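Local coordinates for protein F-93 (Sulfolobus virus 1, PDB 1TBX), which probably acts as a homodimeric winged-helix transcription factor that recognises a palindromic or pseudo-palindromic DNA target sequence, at residues F49-E53 with G54-E58. Sequence-based numbering, arbitrary orientation.
Sequences FLIQE and GFVKE
Leu50 O is gripped by two backbone amides where the chain leaves helix 40-52 and turns into the next strand. Phe55 N reaches it at 2.8 Å, nearly in line with the C=O bond, while Val56 N, at 3.2 Å, comes in from above the carbonyl plane. One residue further on, Ile51 O accepts Gly54 N at 3.1 Å, again from above its plane. A CA-H...O contact joins Ile51 CA to Val56 O at 3.5 Å. With Gly54 at positive phi (76°), the nested pair Phe55 N to Leu50 O and Gly54 N to Ile51 O makes a Schellman motif that ends the helix. In this winged-helix fold the turn delivers the chain from helix 40-52, the last helix before the wing, straight into strand 56-61, the first strand of the antiparallel hairpin.

Apolar packing follows the same turn. Val56 lays CG2 against Leu50 CB at 3.7 Å, and its other methyl, CG1, anti to the backbone N (chi1 166°), lies 4.2 Å from Ile51 CG1; Leu14 and Leu17 of helix 9-17 also pack on Val56. The ethyl arm of Ile51 runs on to the strand, where CD1 meets Glu58 CB at 3.8 Å. In the carboxylate of Glu58, OE1 is hydrogen-bonded with Thr25 OG1.

The Phe55 ring lies alongside Glu53, its CE1 3.6 Å from Glu53 CB. Phe6 of the second subunit meets this ring edge-to-face, and Lys72 makes a cation-pi contact with it.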
loop_
_atom_site.group_PDB
_atom_site.type_symbol
_atom_site.label_atom_id
_atom_site.label_comp_id
_atom_site.label_asym_id
_atom_site.label_seq_id
_atom_site.Cartn_x
_atom_site.Cartn_y
_atom_site.Cartn_z
ATOM N N PHE A 49 -7.740 14.005 -2.284
ATOM C CA PHE A 49 -8.378 12.942 -1.550
ATOM C C PHE A 49 -7.995 12.988 -0.047
ATOM O O PHE A 49 -8.863 12.981 0.814
ATOM C CB PHE A 49 -8.072 11.600 -2.236
ATOM C CG PHE A 49 -8.485 10.404 -1.442
ATOM C CD1 PHE A 49 -9.779 9.913 -1.523
ATOM C CD2 PHE A 49 -7.568 9.761 -0.604
ATOM C CE1 PHE A 49 -10.168 8.807 -0.779
ATOM C CE2 PHE A 49 -7.964 8.628 0.164
ATOM C CZ PHE A 49 -9.259 8.153 0.067
ATOM N N LEU A 50 -6.708 13.080 0.258
ATOM C CA LEU A 50 -6.265 13.059 1.645
ATOM C C LEU A 50 -6.778 14.270 2.429
ATOM O O LEU A 50 -7.040 14.161 3.638
ATOM C CB LEU A 50 -4.756 12.986 1.714
ATOM C CG LEU A 50 -4.072 11.904 0.868
ATOM C CD1 LEU A 50 -2.550 12.199 0.704
ATOM C CD2 LEU A 50 -4.309 10.530 1.513
ATOM N N ILE A 51 -6.941 15.415 1.752
ATOM C CA ILE A 51 -7.585 16.555 2.378
ATOM C C ILE A 51 -9.041 16.209 2.631
ATOM O O ILE A 51 -9.544 16.447 3.726
ATOM C CB ILE A 51 -7.491 17.831 1.506
ATOM C CG1 ILE A 51 -6.190 18.570 1.756
ATOM C CG2 ILE A 51 -8.590 18.807 1.846
ATOM C CD1 ILE A 51 -5.712 19.354 0.571
ATOM N N GLN A 52 -9.710 15.631 1.638
ATOM C CA GLN A 52 -11.144 15.377 1.746
ATOM C C GLN A 52 -11.472 14.343 2.785
ATOM O O GLN A 52 -12.513 14.429 3.426
ATOM C CB GLN A 52 -11.715 14.870 0.449
ATOM C CG GLN A 52 -12.684 15.823 -0.189
ATOM C CD GLN A 52 -12.411 15.943 -1.672
ATOM O OE1 GLN A 52 -12.094 14.942 -2.334
ATOM N NE2 GLN A 52 -12.495 17.152 -2.196
ATOM N N GLU A 53 -10.596 13.348 2.923
ATOM C CA GLU A 53 -10.772 12.290 3.910
ATOM C C GLU A 53 -10.075 12.585 5.237
ATOM O O GLU A 53 -9.982 11.711 6.106
ATOM C CB GLU A 53 -10.332 10.945 3.359
ATOM C CG GLU A 53 -11.158 10.470 2.179
ATOM C CD GLU A 53 -12.651 10.389 2.447
ATOM O OE1 GLU A 53 -13.064 9.789 3.463
ATOM O OE2 GLU A 53 -13.411 10.915 1.610
ATOM N N GLY A 54 -9.583 13.811 5.388
ATOM C CA GLY A 54 -9.181 14.310 6.689
ATOM C C GLY A 54 -7.863 13.804 7.250
ATOM O O GLY A 54 -7.690 13.783 8.482
ATOM N N PHE A 55 -6.957 13.408 6.347
ATOM C CA PHE A 55 -5.605 13.003 6.692
ATOM C C PHE A 55 -4.591 14.133 6.603
ATOM O O PHE A 55 -3.582 14.093 7.296
ATOM C CB PHE A 55 -5.147 11.941 5.747
ATOM C CG PHE A 55 -5.935 10.682 5.829
ATOM C CD1 PHE A 55 -6.890 10.381 4.868
ATOM C CD2 PHE A 55 -5.703 9.763 6.840
ATOM C CE1 PHE A 55 -7.603 9.200 4.904
ATOM C CE2 PHE A 55 -6.434 8.579 6.885
ATOM C CZ PHE A 55 -7.379 8.307 5.902
ATOM N N VAL A 56 -4.857 15.137 5.761
ATOM C CA VAL A 56 -3.896 16.203 5.452
ATOM C C VAL A 56 -4.602 17.543 5.478
ATOM O O VAL A 56 -5.794 17.637 5.141
ATOM C CB VAL A 56 -3.315 15.984 4.038
ATOM C CG1 VAL A 56 -2.571 17.193 3.506
ATOM C CG2 VAL A 56 -2.411 14.751 4.011
ATOM N N LYS A 57 -3.874 18.582 5.874
ATOM C CA LYS A 57 -4.395 19.942 5.794
ATOM C C LYS A 57 -3.511 20.766 4.869
ATOM O O LYS A 57 -2.302 20.628 4.893
ATOM C CB LYS A 57 -4.513 20.584 7.186
ATOM C CG LYS A 57 -5.917 20.410 7.824
ATOM C CD LYS A 57 -5.929 20.457 9.394
ATOM C CE LYS A 57 -7.357 20.186 10.001
ATOM N NZ LYS A 57 -7.817 21.147 11.088
ATOM N N GLU A 58 -4.108 21.599 4.026
ATOM C CA GLU A 58 -3.303 22.501 3.234
ATOM C C GLU A 58 -3.543 23.961 3.612
ATOM O O GLU A 58 -4.679 24.432 3.505
ATOM C CB GLU A 58 -3.579 22.307 1.752
ATOM C CG GLU A 58 -2.751 23.219 0.848
ATOM C CD GLU A 58 -2.931 22.857 -0.598
ATOM O OE1 GLU A 58 -1.908 22.632 -1.297
ATOM O OE2 GLU A 58 -4.113 22.767 -1.015
#